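Afp3 (Serratia entomophila, PDB 6RBN) probably forms part of the contractile sheath around the inner tube of the anti-feeding prophage, a phage-tail-like injection system, here in its extended state. Local coordinates at residues Ala168-Leu173 and Leu185-Val190; Tyr127-Glu132 and Ala141-Leu146; Gly200-Ala205 and Pro348-Phe353; Glu309-Leu314 and Ile319-His324. All coordinates share one frame; numbering follows the deposited sequence.

Contact 1 (Ala168-Leu173 and Leu185-Val190); sequences AVYGAL and LLADSV
Tyr170 reaches from helix 163-172 across strand 185-188, its ring overlapping Leu185 beside CD1 and CE1 and Ala187 beside CE2 and CZ. CE1 of Tyr170 lies 3.9 Å from CD1 of Leu185, and the two side chains pass each other at a slant. CE2 of Tyr170 comes to 3.8 Å from CB of Ala187. That methyl makes an off-centre CH-pi contact, 4.2 Å from the ring centroid and 29° off the normal. The phenol oxygen ends over the strand backbone, with OH of Tyr170 3.4 Å from CA of Ala187. With CG of Leu185 turned anti to its backbone N (chi1 179°), the isobutyl group rises toward the helix and presents CD1 to the tyrosine. The carboxylate of Asp188 has its main partner elsewhere: OD1 is hydrogen-bonded to Ser271 OG, which also meets Leu186 O, while Arg166 is a long, weak ion-pair partner of OD2. All five touching residues are buried, and the contact is mainly apolar. The short axes run at 147°, closer to antiparallel than to perpendicular, and approach to 10.5 Å. Leu186 points away from this helix and packs on Ala275 and Tyr278 of helix 271-284, so strand 185-188 lies between two helices, with strand 204-207 paired parallel beside it.

Contact 2 (Tyr127-Glu132 and Ala141-Leu146); sequences YLYPLE and AALPDL
A strand-on-helix contact joins strand 127-130, the middle strand of a small mixed sheet between strands 31-34 and 48-49, to the first turn of helix 143-149. It is made by the ring of Tyr129 and two leucines, Leu143 and Leu146, about one helical turn apart. CD1 of Leu143 sits over one face of the ring, almost above its centre, in a CH-pi contact 3.7 Å from the centroid and 13° off the normal. The same methyl carbon is 3.7 Å from CD2 of Tyr129. The side chain of Leu146 crosses the tyrosine at about a right angle, its CD1 3.9 Å from CE1 of Tyr129. Tyr129 extends from the sheet because its CG is turned anti to the backbone N (chi1 -179°), which carries the ring out to the helix. Pro139 of helix 137-141 and Ile47 also touch the tyrosine, adding to its apolar surroundings. Between the two segments the contact is wholly apolar: dispersion holds it, together with one CH-pi approach over the ring face, and neither segment offers the other a polar partner.

Contact 3 (Gly200-Ala205 and Pro348-Phe353); sequences GSAQVA and PVRRLF
CG of Arg350 stands anti to the backbone N (chi1 173°) toward the turn at Ala202 and Gln203, chi2 (72°) swings CD up to these two residues, and a bend at chi3 turns the guanidinium so that OE1 of Gln203 lies over its face, offset toward the rim. Ala202 and Gln203 are the central residues of a type I beta turn from Ser201 to Val204. The Ala202 carbonyl O is 3.3 Å from CG of Arg350, and the Ala202 methyl CB is 3.9 Å from CD of Arg350. OE1 of Gln203 lies 3.3 Å from the same CD of Arg350. The oxygen is also 3.3 Å from NE of Arg350 but poorly angled for a hydrogen bond, with amide and guanidinium planes 72° apart. Both polar ends are held elsewhere: NE2 of Gln203 donates to the Tyr183 carbonyl, while NH2 of Arg350 forms salt bridges with Asp354 and with Glu14 of an Afp2 chain. Trp344 adds a cation-pi contact to Arg350. The contact thus sets helix 347-364, in the C-terminal sheath domain, against the turn that leads into strand 204-207, which pairs with strand 185-188 and packs on helix 271-284 through Ala205 on Tyr278.

Contact 4 (Glu309-Leu314 and Ile319-His324); sequences EQQAEL and INVIRH
Apolar contacts gather round Leu314 and Val321, in a short helix-turn-strand connection of the subtilisin-like part of the sheath protein, where the chain turns back from helix 308-311 into strand 322-325. CD2 of Leu314 is 3.7 Å from CG2 of Ile319, and the two side chains meet at a slant. The same Leu314 CD2 lies 4.1 Å from CG2 of Val321, which it meets nearly at a right angle. Val321 also takes the aliphatic part of Gln311, whose CG is 3.9 Å from CG2 of Val321. The polar contact belongs to Gln311 and Arg323. Gln311 has CG anti to its backbone N (chi1 -169°) and stays extended beyond it, carrying its amide across Val321 to the arginine, which is bent at chi2 and chi3. NH1 of Arg323 donates to OE1 of Gln311 at the guanidinium edge; this hydrogen bond is modelled too short and bent, so its exact geometry is doubtful. Val7 of a second Afp3 subunit packs on the arginine. The contact therefore combines an apolar base with two neutral carboxamide oxygens, from Gln311 and Asn308, at one NH1; no acidic partner comes from either segment, and the positive charge probably polarises the Gln311 amide.

Overall arrangement
Contacts 1 and 3 share a sheet: strands 185-188 and 204-207 lie side by side, with probable hydrogen bonds from Leu185 N to Gln203 O (2.7 Å) and from Ala205 N to Leu185 O (3.0 Å). Contact 2 joins contact 1 through consecutive helices, Leu173 CD2 lying 3.8 Å from Leu143 CD2. Contact 4 falls between the two segments of contact 3 in sequence and touches it at Ala205 CB and Asn320 ND2, 4.2 Å apart. Contacts 2 and 4, the most widely separated pair, have centres about 32 Å apart. Contact 3 meets Afp2 chains and contact 4 both Afp2 and a second Afp3 subunit, whereas contacts 1 and 2 are touched by no other chain.

Contact 1 (Ala168-Leu173 and Leu185-Val190)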
loop_
_atom_site.group_PDB
_atom_site.type_symbol
_atom_site.label_atom_id
_atom_site.label_comp_id
_atom_site.label_asym_id
_atom_site.label_seq_id
_atom_site.Cartn_x
_atom_site.Cartn_y
_atom_site.Cartn_z
ATOM N N ALA D 168 39.088 72.063 -18.434
ATOM C CA ALA D 168 39.078 72.236 -16.988
ATOM C C ALA D 168 38.272 71.145 -16.296
ATOM O O ALA D 168 38.574 70.781 -15.156
ATOM C CB ALA D 168 38.523 73.612 -16.630
ATOM N N VAL D 169 37.250 70.611 -16.965
ATOM C CA VAL D 169 36.463 69.530 -16.385
ATOM C C VAL D 169 37.185 68.195 -16.534
ATOM O O VAL D 169 37.228 67.395 -15.593
ATOM C CB VAL D 169 35.061 69.506 -17.022
ATOM C CG1 VAL D 169 34.260 68.311 -16.549
ATOM C CG2 VAL D 169 34.317 70.781 -16.687
ATOM N N TYR D 170 37.788 67.946 -17.702
ATOM C CA TYR D 170 38.462 66.671 -17.938
ATOM C C TYR D 170 39.729 66.540 -17.103
ATOM O O TYR D 170 40.134 65.422 -16.770
ATOM C CB TYR D 170 38.810 66.511 -19.418
ATOM C CG TYR D 170 37.629 66.362 -20.350
ATOM C CD1 TYR D 170 36.370 66.026 -19.872
ATOM C CD2 TYR D 170 37.777 66.570 -21.714
ATOM C CE1 TYR D 170 35.295 65.899 -20.726
ATOM C CE2 TYR D 170 36.707 66.445 -22.576
ATOM C CZ TYR D 170 35.470 66.108 -22.075
ATOM O OH TYR D 170 34.399 65.980 -22.926
ATOM N N GLY D 171 40.365 67.660 -16.760
ATOM C CA GLY D 171 41.520 67.606 -15.884
ATOM C C GLY D 171 41.153 67.413 -14.430
ATOM O O GLY D 171 41.915 66.802 -13.676
ATOM N N ALA D 172 39.993 67.922 -14.015
ATOM C CA ALA D 172 39.547 67.748 -12.640
ATOM C C ALA D 172 39.028 66.341 -12.381
ATOM O O ALA D 172 39.030 65.888 -11.232
ATOM C CB ALA D 172 38.463 68.772 -12.305
ATOM N N LEU D 173 38.586 65.642 -13.422
ATOM C CA LEU D 173 38.039 64.301 -13.288
ATOM C C LEU D 173 39.035 63.214 -13.648
ATOM O O LEU D 173 38.699 62.032 -13.551
ATOM C CB LEU D 173 36.794 64.152 -14.164
ATOM C CG LEU D 173 35.621 65.059 -13.805
ATOM C CD1 LEU D 173 34.476 64.866 -14.780
ATOM C CD2 LEU D 173 35.179 64.803 -12.388
ATOM N N LEU D 185 34.617 58.062 -18.575
ATOM C CA LEU D 185 34.547 59.390 -19.166
ATOM C C LEU D 185 34.261 59.301 -20.657
ATOM O O LEU D 185 34.840 58.472 -21.364
ATOM C CB LEU D 185 35.855 60.142 -18.927
ATOM C CG LEU D 185 36.006 61.560 -19.476
ATOM C CD1 LEU D 185 35.001 62.494 -18.861
ATOM C CD2 LEU D 185 37.406 62.060 -19.221
ATOM N N LEU D 186 33.363 60.156 -21.131
ATOM C CA LEU D 186 33.060 60.281 -22.554
ATOM C C LEU D 186 33.581 61.637 -23.017
ATOM O O LEU D 186 32.864 62.637 -22.996
ATOM C CB LEU D 186 31.572 60.137 -22.820
ATOM C CG LEU D 186 30.963 58.773 -22.528
ATOM C CD1 LEU D 186 29.468 58.799 -22.756
ATOM C CD2 LEU D 186 31.623 57.732 -23.394
ATOM N N ALA D 187 34.838 61.662 -23.440
ATOM C CA ALA D 187 35.470 62.892 -23.881
ATOM C C ALA D 187 35.128 63.171 -25.339
ATOM O O ALA D 187 34.525 62.354 -26.035
ATOM C CB ALA D 187 36.983 62.814 -23.687
ATOM N N ASP D 188 35.529 64.353 -25.799
ATOM C CA ASP D 188 35.231 64.804 -27.150
ATOM C C ASP D 188 36.486 65.386 -27.772
ATOM O O ASP D 188 37.131 66.251 -27.175
ATOM C CB ASP D 188 34.125 65.853 -27.142
ATOM C CG ASP D 188 32.794 65.278 -26.773
ATOM O OD1 ASP D 188 32.514 64.126 -27.155
ATOM O OD2 ASP D 188 32.032 65.951 -26.053
ATOM N N SER D 189 36.820 64.919 -28.965
ATOM C CA SER D 189 37.978 65.454 -29.654
ATOM C C SER D 189 37.663 66.836 -30.209
ATOM O O SER D 189 36.504 67.216 -30.393
ATOM C CB SER D 189 38.411 64.516 -30.776
ATOM O OG SER D 189 39.554 65.026 -31.433
ATOM N N VAL D 190 38.717 67.598 -30.469
ATOM C CA VAL D 190 38.586 68.956 -30.980
ATOM C C VAL D 190 38.899 69.018 -32.465
ATOM O O VAL D 190 38.120 69.557 -33.251
ATOM C CB VAL D 190 39.491 69.910 -30.174
ATOM C CG1 VAL D 190 39.333 71.333 -30.671
ATOM C CG2 VAL D 190 39.174 69.800 -28.701
#

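Contact 2 (Tyr127-Glu132 and Ala141-Leu146)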
loop_
_atom_site.group_PDB
_atom_site.type_symbol
_atom_site.label_atom_id
_atom_site.label_comp_id
_atom_site.label_asym_id
_atom_site.label_seq_id
_atom_site.Cartn_x
_atom_site.Cartn_y
_atom_site.Cartn_z
ATOM N N TYR D 127 21.943 62.595 -13.546
ATOM C CA TYR D 127 22.419 63.597 -12.603
ATOM C C TYR D 127 23.019 64.795 -13.335
ATOM O O TYR D 127 23.634 64.654 -14.392
ATOM C CB TYR D 127 23.446 62.992 -11.646
ATOM C CG TYR D 127 22.837 62.023 -10.667
ATOM C CD1 TYR D 127 22.264 62.469 -9.485
ATOM C CD2 TYR D 127 22.798 60.670 -10.942
ATOM C CE1 TYR D 127 21.694 61.590 -8.598
ATOM C CE2 TYR D 127 22.225 59.785 -10.065
ATOM C CZ TYR D 127 21.675 60.247 -8.893
ATOM O OH TYR D 127 21.107 59.361 -8.013
ATOM N N LEU D 128 22.808 65.985 -12.775
ATOM C CA LEU D 128 23.309 67.226 -13.349
ATOM C C LEU D 128 24.131 67.986 -12.322
ATOM O O LEU D 128 23.812 67.976 -11.132
ATOM C CB LEU D 128 22.184 68.139 -13.835
ATOM C CG LEU D 128 21.254 67.681 -14.949
ATOM C CD1 LEU D 128 20.298 68.807 -15.279
ATOM C CD2 LEU D 128 22.022 67.239 -16.168
ATOM N N TYR D 129 25.177 68.656 -12.791
ATOM C CA TYR D 129 25.978 69.554 -11.959
ATOM C C TYR D 129 26.116 70.894 -12.662
ATOM O O TYR D 129 26.951 71.032 -13.574
ATOM C CB TYR D 129 27.352 68.957 -11.674
ATOM C CG TYR D 129 28.216 69.828 -10.795
ATOM C CD1 TYR D 129 27.946 69.956 -9.441
ATOM C CD2 TYR D 129 29.304 70.514 -11.316
ATOM C CE1 TYR D 129 28.730 70.746 -8.632
ATOM C CE2 TYR D 129 30.094 71.306 -10.512
ATOM C CZ TYR D 129 29.799 71.417 -9.172
ATOM O OH TYR D 129 30.582 72.204 -8.365
ATOM N N PRO D 130 25.328 71.906 -12.288
ATOM C CA PRO D 130 25.454 73.219 -12.935
ATOM C C PRO D 130 26.734 73.947 -12.551
ATOM O O PRO D 130 26.962 74.274 -11.383
ATOM C CB PRO D 130 24.208 73.967 -12.452
ATOM C CG PRO D 130 23.840 73.308 -11.181
ATOM C CD PRO D 130 24.214 71.867 -11.326
ATOM N N LEU D 131 27.581 74.197 -13.545
ATOM C CA LEU D 131 28.881 74.824 -13.352
ATOM C C LEU D 131 28.996 75.943 -14.373
ATOM O O LEU D 131 29.123 75.677 -15.572
ATOM C CB LEU D 131 29.993 73.779 -13.494
ATOM C CG LEU D 131 31.462 74.002 -13.133
ATOM C CD1 LEU D 131 32.242 74.595 -14.274
ATOM C CD2 LEU D 131 31.567 74.885 -11.905
ATOM N N GLU D 132 28.950 77.191 -13.900
ATOM C CA GLU D 132 28.629 78.321 -14.772
ATOM C C GLU D 132 29.800 78.728 -15.659
ATOM O O GLU D 132 29.710 78.661 -16.888
ATOM C CB GLU D 132 28.160 79.510 -13.931
ATOM C CG GLU D 132 27.755 80.725 -14.751
ATOM C CD GLU D 132 26.502 80.500 -15.581
ATOM O OE1 GLU D 132 25.646 79.684 -15.178
ATOM O OE2 GLU D 132 26.373 81.142 -16.644
ATOM N N ALA D 141 37.469 71.865 -7.852
ATOM C CA ALA D 141 38.235 71.080 -6.894
ATOM C C ALA D 141 37.321 70.280 -5.979
ATOM O O ALA D 141 37.706 69.208 -5.501
ATOM C CB ALA D 141 39.147 71.985 -6.070
ATOM N N ALA D 142 36.114 70.777 -5.730
ATOM C CA ALA D 142 35.133 70.084 -4.911
ATOM C C ALA D 142 34.266 69.129 -5.713
ATOM O O ALA D 142 33.358 68.516 -5.145
ATOM C CB ALA D 142 34.240 71.096 -4.188
ATOM N N LEU D 143 34.527 68.984 -7.014
ATOM C CA LEU D 143 33.683 68.119 -7.838
ATOM C C LEU D 143 33.893 66.623 -7.596
ATOM O O LEU D 143 32.880 65.920 -7.432
ATOM C CB LEU D 143 33.839 68.493 -9.319
ATOM C CG LEU D 143 32.989 67.681 -10.298
ATOM C CD1 LEU D 143 31.515 67.864 -10.008
ATOM C CD2 LEU D 143 33.302 68.076 -11.726
ATOM N N PRO D 144 35.118 66.056 -7.560
ATOM C CA PRO D 144 35.214 64.596 -7.358
ATOM C C PRO D 144 34.804 64.119 -5.975
ATOM O O PRO D 144 34.572 62.917 -5.803
ATOM C CB PRO D 144 36.698 64.296 -7.612
ATOM C CG PRO D 144 37.189 65.415 -8.389
ATOM C CD PRO D 144 36.467 66.590 -7.852
ATOM N N ASP D 145 34.705 65.010 -4.991
ATOM C CA ASP D 145 34.209 64.625 -3.682
ATOM C C ASP D 145 32.689 64.601 -3.624
ATOM O O ASP D 145 32.129 63.887 -2.790
ATOM C CB ASP D 145 34.754 65.576 -2.619
ATOM C CG ASP D 145 36.257 65.464 -2.460
ATOM O OD1 ASP D 145 36.799 64.369 -2.713
ATOM O OD2 ASP D 145 36.895 66.469 -2.085
ATOM N N LEU D 146 32.018 65.369 -4.483
ATOM C CA LEU D 146 30.565 65.323 -4.568
ATOM C C LEU D 146 30.069 64.152 -5.400
ATOM O O LEU D 146 28.918 63.738 -5.234
ATOM C CB LEU D 146 30.020 66.619 -5.167
ATOM C CG LEU D 146 30.158 67.909 -4.369
ATOM C CD1 LEU D 146 29.675 69.071 -5.204
ATOM C CD2 LEU D 146 29.383 67.821 -3.076
#

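Contact 3 (Gly200-Ala205 and Pro348-Phe353)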
loop_
_atom_site.group_PDB
_atom_site.type_symbol
_atom_site.label_atom_id
_atom_site.label_comp_id
_atom_site.label_asym_id
_atom_site.label_seq_id
_atom_site.Cartn_x
_atom_site.Cartn_y
_atom_site.Cartn_z
ATOM N N GLY D 200 45.828 57.878 -21.984
ATOM C CA GLY D 200 45.753 56.482 -22.358
ATOM C C GLY D 200 45.127 55.587 -21.315
ATOM O O GLY D 200 45.492 54.414 -21.202
ATOM N N SER D 201 44.193 56.122 -20.539
ATOM C CA SER D 201 43.495 55.309 -19.558
ATOM C C SER D 201 42.349 54.560 -20.218
ATOM O O SER D 201 41.728 55.043 -21.166
ATOM C CB SER D 201 42.961 56.176 -18.420
ATOM O OG SER D 201 41.953 57.049 -18.888
ATOM N N ALA D 202 42.049 53.380 -19.689
ATOM C CA ALA D 202 41.014 52.533 -20.262
ATOM C C ALA D 202 39.604 52.976 -19.906
ATOM O O ALA D 202 38.648 52.333 -20.340
ATOM C CB ALA D 202 41.215 51.084 -19.816
ATOM N N GLN D 203 39.446 54.053 -19.146
ATOM C CA GLN D 203 38.143 54.518 -18.704
ATOM C C GLN D 203 37.593 55.639 -19.573
ATOM O O GLN D 203 36.613 56.280 -19.190
ATOM C CB GLN D 203 38.228 55.003 -17.257
ATOM C CG GLN D 203 38.709 53.974 -16.254
ATOM C CD GLN D 203 37.803 52.774 -16.155
ATOM O OE1 GLN D 203 38.185 51.667 -16.516
ATOM N NE2 GLN D 203 36.588 52.988 -15.673
ATOM N N VAL D 204 38.208 55.909 -20.723
ATOM C CA VAL D 204 37.904 57.090 -21.523
ATOM C C VAL D 204 37.569 56.657 -22.943
ATOM O O VAL D 204 38.299 55.861 -23.541
ATOM C CB VAL D 204 39.079 58.091 -21.518
ATOM C CG1 VAL D 204 38.819 59.259 -22.449
ATOM C CG2 VAL D 204 39.308 58.610 -20.127
ATOM N N ALA D 205 36.460 57.171 -23.472
ATOM C CA ALA D 205 36.080 56.995 -24.867
ATOM C C ALA D 205 35.865 58.367 -25.486
ATOM O O ALA D 205 34.964 59.103 -25.071
ATOM C CB ALA D 205 34.813 56.149 -24.986
ATOM N N PRO D 348 33.017 47.586 -25.009
ATOM C CA PRO D 348 32.138 46.617 -24.324
ATOM C C PRO D 348 32.864 45.620 -23.438
ATOM O O PRO D 348 32.245 45.049 -22.536
ATOM C CB PRO D 348 31.429 45.911 -25.481
ATOM C CG PRO D 348 32.347 45.999 -26.580
ATOM C CD PRO D 348 32.966 47.339 -26.467
ATOM N N VAL D 349 34.155 45.389 -23.666
ATOM C CA VAL D 349 34.922 44.549 -22.754
ATOM C C VAL D 349 35.216 45.307 -21.468
ATOM O O VAL D 349 35.168 44.743 -20.369
ATOM C CB VAL D 349 36.206 44.062 -23.447
ATOM C CG1 VAL D 349 37.042 43.202 -22.519
ATOM C CG2 VAL D 349 35.859 43.305 -24.709
ATOM N N ARG D 350 35.484 46.608 -21.577
ATOM C CA ARG D 350 35.807 47.410 -20.405
ATOM C C ARG D 350 34.583 47.657 -19.531
ATOM O O ARG D 350 34.658 47.533 -18.306
ATOM C CB ARG D 350 36.426 48.733 -20.845
ATOM C CG ARG D 350 36.668 49.744 -19.744
ATOM C CD ARG D 350 37.817 49.369 -18.825
ATOM N NE ARG D 350 37.377 48.626 -17.652
ATOM C CZ ARG D 350 38.196 48.109 -16.746
ATOM N NH1 ARG D 350 39.507 48.259 -16.870
ATOM N NH2 ARG D 350 37.708 47.446 -15.709
ATOM N N ARG D 351 33.448 48.002 -20.138
ATOM C CA ARG D 351 32.249 48.282 -19.361
ATOM C C ARG D 351 31.535 47.027 -18.883
ATOM O O ARG D 351 30.643 47.134 -18.039
ATOM C CB ARG D 351 31.276 49.148 -20.163
ATOM C CG ARG D 351 31.766 50.563 -20.382
ATOM C CD ARG D 351 30.761 51.400 -21.148
ATOM N NE ARG D 351 29.543 51.640 -20.384
ATOM C CZ ARG D 351 28.351 51.156 -20.713
ATOM N NH1 ARG D 351 28.214 50.412 -21.798
ATOM N NH2 ARG D 351 27.294 51.425 -19.959
ATOM N N LEU D 352 31.884 45.851 -19.405
ATOM C CA LEU D 352 31.396 44.613 -18.812
ATOM C C LEU D 352 32.051 44.369 -17.462
ATOM O O LEU D 352 31.376 44.031 -16.484
ATOM C CB LEU D 352 31.657 43.434 -19.745
ATOM C CG LEU D 352 31.242 42.061 -19.226
ATOM C CD1 LEU D 352 29.747 41.987 -19.024
ATOM C CD2 LEU D 352 31.715 40.982 -20.171
ATOM N N PHE D 353 33.372 44.536 -17.393
ATOM C CA PHE D 353 34.090 44.400 -16.135
ATOM C C PHE D 353 33.748 45.502 -15.144
ATOM O O PHE D 353 33.738 45.245 -13.940
ATOM C CB PHE D 353 35.595 44.367 -16.392
ATOM C CG PHE D 353 36.101 43.026 -16.829
ATOM C CD1 PHE D 353 36.540 42.108 -15.894
ATOM C CD2 PHE D 353 36.095 42.664 -18.160
ATOM C CE1 PHE D 353 36.998 40.869 -16.286
ATOM C CE2 PHE D 353 36.546 41.422 -18.557
ATOM C CZ PHE D 353 36.996 40.526 -17.618
#

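Contact 4 (Glu309-Leu314 and Ile319-His324)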
loop_
_atom_site.group_PDB
_atom_site.type_symbol
_atom_site.label_atom_id
_atom_site.label_comp_id
_atom_site.label_asym_id
_atom_site.label_seq_id
_atom_site.Cartn_x
_atom_site.Cartn_y
_atom_site.Cartn_z
ATOM N N GLU D 309 39.947 57.569 -44.948
ATOM C CA GLU D 309 41.400 57.667 -44.875
ATOM C C GLU D 309 41.857 58.445 -43.648
ATOM O O GLU D 309 42.958 58.218 -43.138
ATOM C CB GLU D 309 41.950 58.303 -46.151
ATOM C CG GLU D 309 41.872 57.394 -47.362
ATOM C CD GLU D 309 40.531 57.445 -48.059
ATOM O OE1 GLU D 309 39.694 58.298 -47.701
ATOM O OE2 GLU D 309 40.303 56.604 -48.948
ATOM N N GLN D 310 41.036 59.378 -43.169
ATOM C CA GLN D 310 41.366 60.050 -41.919
ATOM C C GLN D 310 40.833 59.281 -40.716
ATOM O O GLN D 310 41.307 59.479 -39.593
ATOM C CB GLN D 310 40.881 61.499 -41.943
ATOM C CG GLN D 310 39.425 61.709 -42.208
ATOM C CD GLN D 310 39.098 63.175 -42.314
ATOM O OE1 GLN D 310 39.948 64.029 -42.074
ATOM N NE2 GLN D 310 37.871 63.482 -42.706
ATOM N N GLN D 311 39.846 58.407 -40.914
ATOM C CA GLN D 311 39.491 57.499 -39.831
ATOM C C GLN D 311 40.513 56.378 -39.694
ATOM O O GLN D 311 40.692 55.842 -38.594
ATOM C CB GLN D 311 38.084 56.931 -40.043
ATOM C CG GLN D 311 37.530 56.189 -38.832
ATOM C CD GLN D 311 36.120 55.692 -39.015
ATOM O OE1 GLN D 311 35.517 55.866 -40.071
ATOM N NE2 GLN D 311 35.582 55.063 -37.980
ATOM N N ALA D 312 41.222 56.042 -40.772
ATOM C CA ALA D 312 42.270 55.032 -40.734
ATOM C C ALA D 312 43.481 55.456 -39.917
ATOM O O ALA D 312 44.242 54.589 -39.481
ATOM C CB ALA D 312 42.718 54.687 -42.153
ATOM N N GLU D 313 43.693 56.754 -39.716
ATOM C CA GLU D 313 44.730 57.232 -38.815
ATOM C C GLU D 313 44.181 57.585 -37.443
ATOM O O GLU D 313 44.963 57.847 -36.526
ATOM C CB GLU D 313 45.436 58.454 -39.412
ATOM C CG GLU D 313 44.547 59.672 -39.541
ATOM C CD GLU D 313 45.239 60.840 -40.208
ATOM O OE1 GLU D 313 46.420 60.695 -40.586
ATOM O OE2 GLU D 313 44.600 61.903 -40.360
ATOM N N LEU D 314 42.859 57.591 -37.291
ATOM C CA LEU D 314 42.189 57.875 -36.031
ATOM C C LEU D 314 41.735 56.631 -35.286
ATOM O O LEU D 314 41.824 56.605 -34.059
ATOM C CB LEU D 314 40.985 58.788 -36.280
ATOM C CG LEU D 314 41.124 60.298 -36.082
ATOM C CD1 LEU D 314 42.287 60.906 -36.828
ATOM C CD2 LEU D 314 39.837 60.929 -36.576
ATOM N N ILE D 319 39.185 57.177 -31.040
ATOM C CA ILE D 319 38.594 58.421 -31.508
ATOM C C ILE D 319 37.113 58.263 -31.834
ATOM O O ILE D 319 36.325 59.182 -31.583
ATOM C CB ILE D 319 39.376 59.000 -32.707
ATOM C CG1 ILE D 319 40.848 59.173 -32.335
ATOM C CG2 ILE D 319 38.883 60.376 -33.060
ATOM C CD1 ILE D 319 41.095 60.099 -31.159
ATOM N N ASN D 320 36.711 57.110 -32.384
ATOM C CA ASN D 320 35.318 56.640 -32.440
ATOM C C ASN D 320 34.413 57.615 -33.204
ATOM O O ASN D 320 33.556 58.292 -32.639
ATOM C CB ASN D 320 34.775 56.383 -31.032
ATOM C CG ASN D 320 35.506 55.277 -30.322
ATOM O OD1 ASN D 320 35.881 54.281 -30.928
ATOM N ND2 ASN D 320 35.713 55.443 -29.025
ATOM N N VAL D 321 34.664 57.686 -34.504
ATOM C CA VAL D 321 34.061 58.701 -35.356
ATOM C C VAL D 321 32.562 58.453 -35.525
ATOM O O VAL D 321 32.109 57.329 -35.735
ATOM C CB VAL D 321 34.787 58.719 -36.711
ATOM C CG1 VAL D 321 34.176 59.725 -37.627
ATOM C CG2 VAL D 321 36.261 59.010 -36.510
ATOM N N ILE D 322 31.782 59.526 -35.405
ATOM C CA ILE D 322 30.381 59.546 -35.816
ATOM C C ILE D 322 30.349 59.698 -37.331
ATOM O O ILE D 322 30.714 60.751 -37.862
ATOM C CB ILE D 322 29.617 60.698 -35.145
ATOM C CG1 ILE D 322 29.793 60.668 -33.629
ATOM C CG2 ILE D 322 28.151 60.627 -35.509
ATOM C CD1 ILE D 322 29.247 59.444 -32.979
ATOM N N ARG D 323 29.908 58.659 -38.030
ATOM C CA ARG D 323 29.899 58.638 -39.485
ATOM C C ARG D 323 28.496 58.883 -40.017
ATOM O O ARG D 323 27.498 58.686 -39.321
ATOM C CB ARG D 323 30.419 57.299 -40.015
ATOM C CG ARG D 323 31.879 57.042 -39.736
ATOM C CD ARG D 323 32.757 57.923 -40.590
ATOM N NE ARG D 323 32.559 57.664 -42.011
ATOM C CZ ARG D 323 33.205 56.725 -42.694
ATOM N NH1 ARG D 323 34.097 55.958 -42.089
ATOM N NH2 ARG D 323 32.962 56.558 -43.984
ATOM N N HIS D 324 28.431 59.316 -41.270
ATOM C CA HIS D 324 27.172 59.482 -41.979
ATOM C C HIS D 324 27.067 58.447 -43.084
ATOM O O HIS D 324 27.932 58.377 -43.963
ATOM C CB HIS D 324 27.035 60.885 -42.568
ATOM C CG HIS D 324 25.694 61.147 -43.183
ATOM N ND1 HIS D 324 25.392 60.804 -44.482
ATOM C CD2 HIS D 324 24.576 61.712 -42.673
ATOM C CE1 HIS D 324 24.145 61.146 -44.746
ATOM N NE2 HIS D 324 23.626 61.701 -43.666
#